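Local coordinates for protein enoyl-CoA hydratase/carnithine racemase (Magnetospirillum magneticum, PDB 4NEK) that probably acts as a delta(3)-delta(2)-enoyl-CoA isomerase of the crotonase superfamily, assembled from six chains, at residues M18-P21 with L27-E30; F51-L54 with D59-A62; K205-T210 with L219-A224; L109-D114 with Q141-L146; E37-G42 with D81-A86. All coordinates share one frame; numbering follows the deposited sequence.

Contact 1 of 5, residues M18-P21 with L27-E30; sequences MNRP and LIGE
Met18 meets Leu27 and Arg20 meets Ile28 across a loop whose backbones stay well apart, the nearest CA atoms, those of Arg20 and Leu27, being 8.3 Å from each other, so side chains have to bridge the gap between the end of strand 13-18 and the start of helix 29-44. On the buried side, the selenium of Met18 (a selenomethionine) lies 3.9 Å from CD2 of Leu27; the bend at chi3 (-79°) turns the methyl CE aside and leaves SE as the atom that meets the leucine branch. Further out, Arg20 sends an extended arm across Ile28 at roughly a right angle, and its NH1 comes to 3.6 Å from CG2. That branch points back to the arginine because Ile28 holds CG1 between its backbone N and carbonyl carbon (chi1 56°), which leaves CG2 anti to the carbonyl carbon. The methyl rests obliquely against the charged group, in van der Waals contact. The charge is settled elsewhere: NH1 bonds to the carbonyl O of Ala26 and forms a salt bridge with Asp65, which probably fixes how the group is turned beside Ile28. Asn25 helps to shape the loop by accepting a bond from the backbone N of Arg20. In the crotonase fold this is a strand-to-helix connection: Met18 pairs with Leu54 of the neighbouring strand 50-54 and packs on Phe60, while Ile28 is the N-cap residue of helix 29-44, whose Met31 touches both Met18 and Arg20.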
# COMPACT_ATOMS: atom_id res chain seq x y z
N MSE C 18 6.02 -25.67 -19.69
CA MSE C 18 6.30 -25.23 -21.04
C MSE C 18 7.78 -25.22 -21.19
O MSE C 18 8.51 -24.75 -20.32
CB MSE C 18 5.73 -23.86 -21.29
CG MSE C 18 4.20 -23.94 -21.20
SE MSE C 18 3.41 -22.11 -21.29
CE MSE C 18 3.74 -21.53 -19.41
N ASN C 19 8.23 -25.75 -22.32
CA ASN C 19 9.63 -26.05 -22.51
C ASN C 19 10.14 -25.73 -23.92
O ASN C 19 10.54 -26.59 -24.66
CB ASN C 19 9.84 -27.52 -22.22
CG ASN C 19 11.32 -27.90 -22.18
OD1 ASN C 19 12.14 -27.15 -21.68
ND2 ASN C 19 11.63 -29.05 -22.70
N ARG C 20 10.12 -24.45 -24.25
CA ARG C 20 10.71 -23.91 -25.44
C ARG C 20 11.57 -22.73 -25.01
O ARG C 20 11.34 -21.59 -25.40
CB ARG C 20 9.60 -23.51 -26.40
CG ARG C 20 10.07 -23.16 -27.79
CD ARG C 20 8.88 -22.74 -28.64
NE ARG C 20 9.29 -22.47 -30.02
CZ ARG C 20 8.77 -21.52 -30.82
NH1 ARG C 20 7.82 -20.70 -30.42
NH2 ARG C 20 9.25 -21.37 -32.02
N PRO C 21 12.54 -22.99 -24.15
CA PRO C 21 13.18 -21.89 -23.46
C PRO C 21 13.92 -20.95 -24.37
O PRO C 21 14.05 -19.77 -24.05
CB PRO C 21 14.17 -22.58 -22.51
CG PRO C 21 14.32 -23.95 -23.04
CD PRO C 21 13.01 -24.30 -23.69
N LEU C 27 4.38 -19.44 -27.70
CA LEU C 27 3.55 -20.59 -28.01
C LEU C 27 3.24 -20.76 -29.49
O LEU C 27 3.07 -19.78 -30.23
CB LEU C 27 2.24 -20.50 -27.27
CG LEU C 27 2.39 -20.45 -25.75
CD1 LEU C 27 1.00 -20.30 -25.19
CD2 LEU C 27 3.04 -21.69 -25.15
N ILE C 28 3.17 -22.03 -29.89
CA ILE C 28 2.75 -22.46 -31.21
C ILE C 28 1.66 -23.53 -31.03
O ILE C 28 1.42 -24.06 -29.94
CB ILE C 28 3.95 -23.00 -32.02
CG1 ILE C 28 4.66 -24.13 -31.27
CG2 ILE C 28 4.98 -21.90 -32.29
CD1 ILE C 28 5.79 -24.80 -32.05
N GLY C 29 1.03 -23.90 -32.13
CA GLY C 29 -0.10 -24.84 -32.12
C GLY C 29 0.18 -26.14 -31.39
O GLY C 29 -0.70 -26.66 -30.69
N GLU C 30 1.37 -26.71 -31.61
CA GLU C 30 1.68 -28.01 -30.98
C GLU C 30 1.73 -27.90 -29.47
O GLU C 30 1.40 -28.87 -28.81
CB GLU C 30 2.98 -28.70 -31.45
CG GLU C 30 4.21 -27.82 -31.43
CD GLU C 30 5.45 -28.47 -32.06
OE1 GLU C 30 5.89 -29.47 -31.45
OE2 GLU C 30 5.97 -28.00 -33.14

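Contact 2 of 5, residues F51-L54 with D59-A62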
# COMPACT_ATOMS: atom_id res chain seq x y z
N PHE C 51 -3.32 -29.19 -10.47
CA PHE C 51 -2.33 -28.87 -11.51
C PHE C 51 -1.36 -27.81 -11.07
O PHE C 51 -1.72 -26.88 -10.37
CB PHE C 51 -3.02 -28.30 -12.73
CG PHE C 51 -3.92 -29.27 -13.45
CD1 PHE C 51 -3.42 -30.08 -14.42
CD2 PHE C 51 -5.28 -29.31 -13.17
CE1 PHE C 51 -4.25 -30.97 -15.09
CE2 PHE C 51 -6.11 -30.17 -13.84
CZ PHE C 51 -5.60 -31.03 -14.79
N LEU C 52 -0.14 -27.94 -11.54
CA LEU C 52 0.85 -26.91 -11.36
C LEU C 52 1.50 -26.57 -12.71
O LEU C 52 2.14 -27.40 -13.31
CB LEU C 52 1.91 -27.39 -10.41
CG LEU C 52 3.16 -26.51 -10.32
CD1 LEU C 52 2.78 -25.14 -9.82
CD2 LEU C 52 4.15 -27.11 -9.36
N ILE C 53 1.32 -25.34 -13.17
CA ILE C 53 1.84 -24.90 -14.45
C ILE C 53 3.07 -24.08 -14.28
O ILE C 53 3.05 -23.10 -13.57
CB ILE C 53 0.87 -23.98 -15.15
CG1 ILE C 53 -0.49 -24.63 -15.26
CG2 ILE C 53 1.33 -23.66 -16.56
CD1 ILE C 53 -1.51 -23.58 -15.59
N LEU C 54 4.10 -24.46 -15.02
CA LEU C 54 5.43 -23.85 -14.91
C LEU C 54 5.96 -23.47 -16.28
O LEU C 54 5.52 -24.00 -17.30
CB LEU C 54 6.43 -24.86 -14.35
CG LEU C 54 6.04 -25.44 -13.00
CD1 LEU C 54 7.04 -26.48 -12.52
CD2 LEU C 54 5.92 -24.34 -11.97
N ASP C 59 11.56 -17.82 -17.96
CA ASP C 59 10.37 -17.20 -18.49
C ASP C 59 9.16 -18.08 -18.36
O ASP C 59 9.26 -19.28 -18.32
CB ASP C 59 10.53 -16.90 -19.97
CG ASP C 59 11.60 -15.86 -20.24
OD1 ASP C 59 11.32 -14.63 -20.09
OD2 ASP C 59 12.73 -16.27 -20.64
N PHE C 60 8.01 -17.46 -18.25
CA PHE C 60 6.78 -18.19 -18.20
C PHE C 60 6.30 -18.39 -19.64
O PHE C 60 6.25 -19.51 -20.12
CB PHE C 60 5.74 -17.44 -17.35
CG PHE C 60 4.46 -18.19 -17.13
CD1 PHE C 60 4.44 -19.36 -16.45
CD2 PHE C 60 3.25 -17.70 -17.64
CE1 PHE C 60 3.26 -20.05 -16.25
CE2 PHE C 60 2.06 -18.38 -17.45
CZ PHE C 60 2.07 -19.57 -16.76
N SER C 61 5.93 -17.30 -20.31
CA SER C 61 5.61 -17.35 -21.72
C SER C 61 5.59 -15.99 -22.28
O SER C 61 4.91 -15.10 -21.78
CB SER C 61 4.25 -17.97 -21.96
OG SER C 61 3.95 -17.90 -23.33
N ALA C 62 6.28 -15.85 -23.40
CA ALA C 62 6.24 -14.64 -24.16
C ALA C 62 5.00 -14.51 -25.05
O ALA C 62 4.97 -13.67 -25.90
CB ALA C 62 7.48 -14.54 -25.00
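Ile53 and Phe60 meet where strand 50-54, a parallel strand inside the mixed sheet of the crotonase fold, runs out into the loop before helix 66-69. The close part is small. CG2 of Ile53 sits 4.1 Å from CE1 of the Phe60 ring and 4.2 Å from CZ, so one methyl touches the ring at two neighbouring carbons. Phe60 gets there by carrying its ring opposite the backbone N (chi1 -175°), which swings the aromatic group back to the end of the strand that precedes the loop. Ile53 has CG2 anti to its own N as well; its CG1 branch goes, through CD1, toward Phe39, and the side chain also touches Val94.

The rest of the contact is looser. Leu54 directs its side chain away, and its carbonyl carbon C lies 4.4 Å from CE1 of Phe60, obliquely to the ring. The loop then draws off from the strand and reaches partly exposed Ala62. Its polar groups are held by other parts of the chain: Asp59 accepts a bond from the N of Ala101, and Ser61 OG is bonded to both Asn25 and Gly63. In relatives the loop after this strand supplies one peptide N-H of the oxyanion hole, so Phe60 probably lies close to that site. At the strand end, the carbonyl O of Ile53 is near the plane of the Phe60 ring, at its edge, 4.1 Å from CE1.

Contact 3 of 5, residues K205-T210 with L219-A224; sequences KALMKT and LTREAA
Arg221 lies along Leu207 and Thr210, its methylenes on the first and its guanidinium on the second, and the closest touches of the contact are made by that arginine. The aliphatic part comes first: CD2 of Leu207 is 3.8 Å from CD of Arg221 and 4.0 Å from CG, with the two side chains running antiparallel, side by side. The chain then turns at chi3 (-56°), and this bend brings the guanidinium round to Thr210, whose CG2 methyl stands 4.0 Å from NE, over one face of the group and offset toward its rim. The touch is thus apolar on the threonine side, although it involves a charged group.

The second shell explains why the threonine presents a methyl. Its hydroxyl is turned back to the helix it follows, where OG1 donates to the carbonyl O of Ala206 at 2.6 Å. The bond meets that carbonyl at a C=O...donor angle of 134°, with the donor tilted 33° from the carbonyl plane. In the same turn the N of Thr210 bonds to the O of Leu207 at 3.0 Å, so the residue is held by backbone and side chain together just beyond the helix end. The guanidinium is held by a salt bridge from NH2 to OE1 of Glu213, in the connection between the helices.

The pair joins the end of helix 198-208 to helix 215-230, in the helical C-terminal part of the crotonase fold. Beside Arg221 on helix 215-230, Glu222 reaches into the second subunit and accepts bonds there from the N of Gly138 and from Ser140 OG, so this helix also belongs to a subunit interface.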
# COMPACT_ATOMS: atom_id res chain seq x y z
N LYS C 205 -14.43 -24.63 -5.36
CA LYS C 205 -13.95 -23.90 -6.54
C LYS C 205 -15.11 -23.61 -7.47
O LYS C 205 -15.23 -22.50 -7.98
CB LYS C 205 -12.86 -24.67 -7.26
CG LYS C 205 -12.44 -24.01 -8.54
CD LYS C 205 -11.18 -24.63 -9.10
CE LYS C 205 -11.04 -24.12 -10.52
NZ LYS C 205 -9.75 -24.50 -11.12
N ALA C 206 -16.00 -24.59 -7.66
CA ALA C 206 -17.14 -24.40 -8.57
C ALA C 206 -18.07 -23.31 -8.07
O ALA C 206 -18.53 -22.47 -8.83
CB ALA C 206 -17.89 -25.68 -8.77
N LEU C 207 -18.32 -23.29 -6.77
CA LEU C 207 -19.12 -22.19 -6.21
C LEU C 207 -18.45 -20.82 -6.39
O LEU C 207 -19.07 -19.85 -6.83
CB LEU C 207 -19.37 -22.41 -4.72
CG LEU C 207 -20.41 -23.49 -4.42
CD1 LEU C 207 -20.31 -23.88 -2.96
CD2 LEU C 207 -21.81 -23.03 -4.77
N MSE C 208 -17.16 -20.77 -6.11
CA MSE C 208 -16.42 -19.51 -6.27
C MSE C 208 -16.54 -19.00 -7.66
O MSE C 208 -16.58 -17.80 -7.85
CB MSE C 208 -14.95 -19.68 -5.93
CG MSE C 208 -14.79 -19.76 -4.42
SE MSE C 208 -12.92 -20.14 -4.02
CE MSE C 208 -12.12 -18.38 -4.34
N LYS C 209 -16.56 -19.90 -8.62
CA LYS C 209 -16.54 -19.51 -10.02
C LYS C 209 -17.90 -19.49 -10.66
O LYS C 209 -18.02 -19.34 -11.87
CB LYS C 209 -15.62 -20.46 -10.77
CG LYS C 209 -14.19 -20.26 -10.32
CD LYS C 209 -13.20 -21.07 -11.09
CE LYS C 209 -13.10 -20.61 -12.52
NZ LYS C 209 -11.92 -21.23 -13.18
N THR C 210 -18.93 -19.65 -9.85
CA THR C 210 -20.28 -19.54 -10.35
C THR C 210 -20.58 -18.06 -10.52
O THR C 210 -20.29 -17.27 -9.63
CB THR C 210 -21.26 -20.18 -9.38
OG1 THR C 210 -20.91 -21.56 -9.26
CG2 THR C 210 -22.68 -20.02 -9.85
N LEU C 219 -27.24 -17.87 -1.33
CA LEU C 219 -27.41 -18.54 -0.03
C LEU C 219 -28.06 -19.89 -0.18
O LEU C 219 -27.61 -20.89 0.41
CB LEU C 219 -28.26 -17.71 0.90
CG LEU C 219 -27.56 -16.42 1.34
CD1 LEU C 219 -28.50 -15.57 2.16
CD2 LEU C 219 -26.31 -16.76 2.13
N THR C 220 -29.10 -19.93 -1.00
CA THR C 220 -29.79 -21.17 -1.28
C THR C 220 -28.85 -22.17 -1.93
O THR C 220 -28.80 -23.35 -1.56
CB THR C 220 -31.01 -20.90 -2.17
OG1 THR C 220 -31.92 -20.10 -1.44
CG2 THR C 220 -31.70 -22.16 -2.57
N ARG C 221 -28.11 -21.71 -2.93
CA ARG C 221 -27.20 -22.58 -3.64
C ARG C 221 -26.16 -23.19 -2.72
O ARG C 221 -25.94 -24.39 -2.75
CB ARG C 221 -26.52 -21.80 -4.76
CG ARG C 221 -25.67 -22.67 -5.66
CD ARG C 221 -24.88 -21.86 -6.66
NE ARG C 221 -25.75 -21.01 -7.46
CZ ARG C 221 -26.43 -21.44 -8.51
NH1 ARG C 221 -26.31 -22.69 -8.92
NH2 ARG C 221 -27.22 -20.61 -9.16
N GLU C 222 -25.54 -22.36 -1.88
CA GLU C 222 -24.47 -22.84 -1.02
C GLU C 222 -25.03 -23.84 -0.07
O GLU C 222 -24.42 -24.87 0.18
CB GLU C 222 -23.84 -21.70 -0.21
CG GLU C 222 -22.93 -20.76 -1.01
CD GLU C 222 -22.47 -19.53 -0.22
OE1 GLU C 222 -23.11 -19.20 0.82
OE2 GLU C 222 -21.44 -18.90 -0.63
N ALA C 223 -26.20 -23.52 0.47
CA ALA C 223 -26.84 -24.35 1.49
C ALA C 223 -27.19 -25.75 0.96
O ALA C 223 -26.94 -26.74 1.63
CB ALA C 223 -28.07 -23.67 2.05
N ALA C 224 -27.68 -25.81 -0.26
CA ALA C 224 -27.94 -27.10 -0.89
C ALA C 224 -26.68 -27.96 -0.95
O ALA C 224 -26.70 -29.14 -0.57
CB ALA C 224 -28.48 -26.88 -2.29

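Contact 4 of 5, residues L109-D114 with Q141-L146; sequences LLPHCD and QTMPAL
Pro111 packs against Thr142 and Met143, joining two non-adjacent pieces of the crotonase fold: the short 3-10 turn after helix 105-108, and helix 139-147. The nearest CA atoms, those of Pro111 and Thr142, are 6.6 Å apart, close enough for a proline ring to fill the gap.

Apolar contacts dominate. The proline side chain crosses both partners at about a right angle. Its CB is 3.8 Å from CB of Thr142, while CG faces the threonine OG1 at 3.7 Å. Met143, a selenomethionine, bends at chi2 (-50°), which carries CE out to the ring. The same methyl lies 3.9 Å from CD of Pro111. Met143 also touches Met126 and, on helix 149-156, Ala152 and Met155.

Polar bonds stay off the interface itself. Thr142 keeps OG1 between its backbone N and carbonyl carbon (chi1 60°), where it makes a weak bond to the O of Gly138, and the hydroxyl meets the proline through packing. His112 NE2 bonds to the O of Ala137 and thus ties the 3-10 turn to the residues leading into the helix.

Contacts between subunits frame the site. Asp114 OD1 bonds to His149 of the second subunit, and Gln141 NE2 to the carbonyl O of Glu213 in the third, which places these segments near the junctions of the assembly. The tightest point is Pro111 CG with Met143 CE, at 3.4 Å, shorter than usual for two carbons.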
# COMPACT_ATOMS: atom_id res chain seq x y z
N LEU C 109 -4.12 -15.80 -19.11
CA LEU C 109 -4.41 -17.07 -18.48
C LEU C 109 -4.52 -17.03 -16.95
O LEU C 109 -5.21 -17.83 -16.31
CB LEU C 109 -3.26 -17.98 -18.82
CG LEU C 109 -3.44 -19.40 -18.38
CD1 LEU C 109 -4.52 -20.04 -19.23
CD2 LEU C 109 -2.11 -20.16 -18.46
N LEU C 110 -3.81 -16.11 -16.33
CA LEU C 110 -3.65 -16.16 -14.89
C LEU C 110 -4.93 -15.97 -14.13
O LEU C 110 -5.08 -16.50 -13.00
CB LEU C 110 -2.62 -15.14 -14.47
CG LEU C 110 -1.26 -15.37 -15.11
CD1 LEU C 110 -0.28 -14.28 -14.67
CD2 LEU C 110 -0.69 -16.72 -14.80
N PRO C 111 -5.88 -15.21 -14.68
CA PRO C 111 -7.15 -15.06 -13.92
C PRO C 111 -7.95 -16.36 -13.80
O PRO C 111 -8.80 -16.45 -12.95
CB PRO C 111 -7.91 -14.06 -14.72
CG PRO C 111 -6.85 -13.23 -15.38
CD PRO C 111 -5.73 -14.17 -15.69
N HIS C 112 -7.63 -17.36 -14.61
CA HIS C 112 -8.24 -18.66 -14.47
C HIS C 112 -7.48 -19.57 -13.51
O HIS C 112 -7.95 -20.66 -13.24
CB HIS C 112 -8.33 -19.31 -15.84
CG HIS C 112 -8.99 -18.44 -16.85
ND1 HIS C 112 -10.33 -18.14 -16.80
CD2 HIS C 112 -8.48 -17.73 -17.88
CE1 HIS C 112 -10.63 -17.30 -17.77
NE2 HIS C 112 -9.52 -17.04 -18.44
N CYS C 113 -6.34 -19.15 -13.00
CA CYS C 113 -5.67 -19.92 -12.00
C CYS C 113 -6.23 -19.64 -10.61
O CYS C 113 -6.82 -18.59 -10.38
CB CYS C 113 -4.18 -19.66 -12.08
SG CYS C 113 -3.53 -20.18 -13.69
N ASP C 114 -6.05 -20.60 -9.70
CA ASP C 114 -6.55 -20.48 -8.36
C ASP C 114 -5.50 -19.84 -7.49
O ASP C 114 -5.84 -19.03 -6.62
CB ASP C 114 -6.94 -21.81 -7.86
CG ASP C 114 -8.06 -22.42 -8.71
OD1 ASP C 114 -9.20 -21.92 -8.64
OD2 ASP C 114 -7.78 -23.39 -9.47
N GLN C 141 -13.17 -9.09 -19.49
CA GLN C 141 -14.00 -9.16 -18.30
C GLN C 141 -13.18 -9.29 -17.01
O GLN C 141 -13.45 -8.62 -15.99
CB GLN C 141 -14.90 -10.38 -18.44
CG GLN C 141 -15.83 -10.66 -17.30
CD GLN C 141 -16.92 -11.63 -17.73
OE1 GLN C 141 -17.73 -11.33 -18.60
NE2 GLN C 141 -16.95 -12.80 -17.12
N THR C 142 -12.18 -10.16 -17.01
CA THR C 142 -11.46 -10.41 -15.78
C THR C 142 -10.60 -9.21 -15.35
O THR C 142 -10.58 -8.89 -14.17
CB THR C 142 -10.55 -11.61 -15.91
OG1 THR C 142 -9.59 -11.38 -16.96
CG2 THR C 142 -11.37 -12.84 -16.19
N MSE C 143 -9.92 -8.51 -16.28
CA MSE C 143 -9.08 -7.39 -15.87
C MSE C 143 -9.87 -6.28 -15.26
O MSE C 143 -9.51 -5.77 -14.21
CB MSE C 143 -8.13 -6.88 -16.95
CG MSE C 143 -7.21 -7.99 -17.39
SE MSE C 143 -6.29 -8.98 -15.88
CE MSE C 143 -5.97 -10.49 -17.10
N PRO C 144 -10.97 -5.85 -15.91
CA PRO C 144 -11.70 -4.75 -15.28
C PRO C 144 -12.27 -5.16 -13.95
O PRO C 144 -12.29 -4.35 -13.01
CB PRO C 144 -12.82 -4.44 -16.28
CG PRO C 144 -12.31 -4.94 -17.59
CD PRO C 144 -11.43 -6.12 -17.28
N ALA C 145 -12.73 -6.40 -13.84
CA ALA C 145 -13.27 -6.88 -12.56
C ALA C 145 -12.19 -6.83 -11.47
O ALA C 145 -12.46 -6.44 -10.35
CB ALA C 145 -13.79 -8.30 -12.69
N LEU C 146 -10.95 -7.18 -11.80
CA LEU C 146 -9.91 -7.20 -10.80
C LEU C 146 -9.34 -5.84 -10.47
O LEU C 146 -9.11 -5.52 -9.30
CB LEU C 146 -8.76 -8.08 -11.25
CG LEU C 146 -9.02 -9.60 -11.21
CD1 LEU C 146 -7.91 -10.30 -11.98
CD2 LEU C 146 -9.14 -10.12 -9.75

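Contact 5 of 5, residues E37-G42 with D81-A86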
# COMPACT_ATOMS: atom_id res chain seq x y z
N GLU C 37 -4.18 -31.30 -23.95
CA GLU C 37 -4.19 -32.73 -23.70
C GLU C 37 -3.85 -32.99 -22.25
O GLU C 37 -4.52 -33.78 -21.59
CB GLU C 37 -3.20 -33.43 -24.61
CG GLU C 37 -3.40 -34.93 -24.79
CD GLU C 37 -2.40 -35.51 -25.80
OE1 GLU C 37 -1.18 -35.48 -25.52
OE2 GLU C 37 -2.81 -35.97 -26.90
N ALA C 38 -2.80 -32.35 -21.77
CA ALA C 38 -2.41 -32.51 -20.37
C ALA C 38 -3.54 -32.16 -19.36
O ALA C 38 -3.69 -32.84 -18.36
CB ALA C 38 -1.18 -31.70 -20.08
N PHE C 39 -4.30 -31.12 -19.64
CA PHE C 39 -5.45 -30.82 -18.80
C PHE C 39 -6.53 -31.85 -18.88
O PHE C 39 -7.09 -32.22 -17.88
CB PHE C 39 -6.01 -29.42 -19.08
CG PHE C 39 -5.29 -28.38 -18.31
CD1 PHE C 39 -4.02 -27.95 -18.72
CD2 PHE C 39 -5.79 -27.92 -17.12
CE1 PHE C 39 -3.30 -27.03 -17.98
CE2 PHE C 39 -5.08 -26.99 -16.38
CZ PHE C 39 -3.83 -26.56 -16.80
N ALA C 40 -6.81 -32.36 -20.07
CA ALA C 40 -7.84 -33.39 -20.23
C ALA C 40 -7.42 -34.66 -19.48
O ALA C 40 -8.20 -35.26 -18.75
CB ALA C 40 -8.07 -33.68 -21.70
N LYS C 41 -6.17 -35.04 -19.60
CA LYS C 41 -5.71 -36.20 -18.88
C LYS C 41 -5.83 -35.98 -17.36
O LYS C 41 -6.40 -36.81 -16.64
CB LYS C 41 -4.29 -36.53 -19.31
CG LYS C 41 -3.55 -37.34 -18.26
CD LYS C 41 -2.03 -37.49 -18.41
CE LYS C 41 -1.26 -37.46 -17.07
NZ LYS C 41 -1.90 -38.16 -15.91
N GLY C 42 -5.32 -34.85 -16.87
CA GLY C 42 -5.32 -34.59 -15.45
C GLY C 42 -6.73 -34.52 -14.92
O GLY C 42 -7.01 -35.00 -13.84
N ASP C 81 -7.96 -21.59 -28.52
CA ASP C 81 -9.26 -21.53 -27.89
C ASP C 81 -9.53 -22.80 -27.07
O ASP C 81 -9.99 -22.73 -25.94
CB ASP C 81 -10.31 -21.35 -28.99
CG ASP C 81 -11.75 -21.12 -28.46
OD1 ASP C 81 -11.96 -20.54 -27.39
OD2 ASP C 81 -12.70 -21.47 -29.21
N ARG C 82 -9.17 -23.96 -27.60
CA ARG C 82 -9.37 -25.21 -26.86
C ARG C 82 -8.60 -25.17 -25.53
O ARG C 82 -9.10 -25.53 -24.48
CB ARG C 82 -8.93 -26.43 -27.69
CG ARG C 82 -9.87 -27.65 -27.59
CD ARG C 82 -9.58 -28.90 -28.57
NE ARG C 82 -8.94 -28.55 -29.88
CZ ARG C 82 -9.55 -28.01 -30.95
NH1 ARG C 82 -10.86 -27.73 -30.92
NH2 ARG C 82 -8.85 -27.74 -32.06
N PHE C 83 -7.35 -24.76 -25.58
CA PHE C 83 -6.54 -24.71 -24.37
C PHE C 83 -7.15 -23.80 -23.31
O PHE C 83 -7.23 -24.15 -22.16
CB PHE C 83 -5.15 -24.20 -24.71
CG PHE C 83 -4.34 -23.88 -23.53
CD1 PHE C 83 -4.15 -24.83 -22.55
CD2 PHE C 83 -3.78 -22.64 -23.37
CE1 PHE C 83 -3.39 -24.56 -21.43
CE2 PHE C 83 -3.02 -22.35 -22.25
CZ PHE C 83 -2.82 -23.31 -21.28
N ILE C 84 -7.52 -22.61 -23.74
CA ILE C 84 -8.06 -21.61 -22.86
C ILE C 84 -9.32 -22.16 -22.22
O ILE C 84 -9.49 -22.07 -21.01
CB ILE C 84 -8.38 -20.33 -23.63
CG1 ILE C 84 -7.08 -19.63 -24.12
CG2 ILE C 84 -9.15 -19.37 -22.75
CD1 ILE C 84 -7.25 -18.72 -25.34
N ARG C 85 -10.19 -22.76 -23.01
CA ARG C 85 -11.42 -23.36 -22.44
C ARG C 85 -11.09 -24.47 -21.48
O ARG C 85 -11.73 -24.59 -20.44
CB ARG C 85 -12.38 -23.81 -23.52
CG ARG C 85 -12.98 -22.63 -24.25
CD ARG C 85 -13.86 -23.04 -25.42
NE ARG C 85 -14.33 -21.84 -26.13
CZ ARG C 85 -15.47 -21.21 -25.90
NH1 ARG C 85 -16.34 -21.69 -25.02
NH2 ARG C 85 -15.76 -20.07 -26.56
N ALA C 86 -10.08 -25.28 -21.80
CA ALA C 86 -9.69 -26.34 -20.89
C ALA C 86 -9.31 -25.82 -19.52
O ALA C 86 -9.65 -26.42 -18.51
CB ALA C 86 -8.53 -27.14 -21.47
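Phe39 reaches across to Phe83 and Ala86, joining helix 29-44 to helix 79-88, two of the helices of the crotonase fold. The CA atoms of Phe39 and Ala86 are 6.5 Å apart, and the small alanine lets the backbones come this near: CB of Phe39 lies 4.2 Å from CB of Ala86.

The two phenylalanines differ in conformation, and this decides how they meet. Phe39 carries CG beside its backbone N, roughly but not exactly opposite the carbonyl carbon, while Phe83 sets its ring opposite the backbone N (chi1 169°), which swings it round the helix toward its partner even though its CB does not point there. CE1 of Phe39 therefore arrives at the edge of the Phe83 ring, near its plane. Seen from Phe39, the approach is oblique. Both rings have further neighbours: Phe39 also stacks on Phe51 of strand 50-54, and Phe83 packs on Leu109.

On helix 79-88, away from these rings, Arg85 and Asp81 form a salt bridge one turn apart. NE of Arg85 donates to OD1 of Asp81 at 3.0 Å, with an N-H...acceptor angle of 149°. The oxygen is met from above the carboxylate plane, 38° out of it. The other oxygen, OD2, accepts from the N of Gly77, so the carboxylate has a separate partner for each oxygen. Arg85 NH2 turns outward to Thr220 OG1 of the third subunit. At the aromatic meeting point, CE1 of Phe39 and CE1 of Phe83 are 4.2 Å apart.

Contacts 1 and 2 are neighbours, with centres about 10 Å apart: Leu27 CG packs 3.9 Å from Ser61 OG. Contact 2 also reaches contact 5, where Ile53 CD1 lies 4.0 Å from Phe39 CZ, and contact 4, where Phe60 CE2 is 4.2 Å from Leu110 CD2. Contacts 4 and 5 touch as well. Contact 3 stands apart on the helical side, its centre about 36 Å from that of contact 1, yet a salt bridge of 2.8 Å between Lys205 NZ and Asp114 OD2 links it to contact 4. Contact 2 probably lies near the oxyanion hole, whose N-H groups in relatives come from the loop that holds Phe60 and from the start of the helix before contact 4.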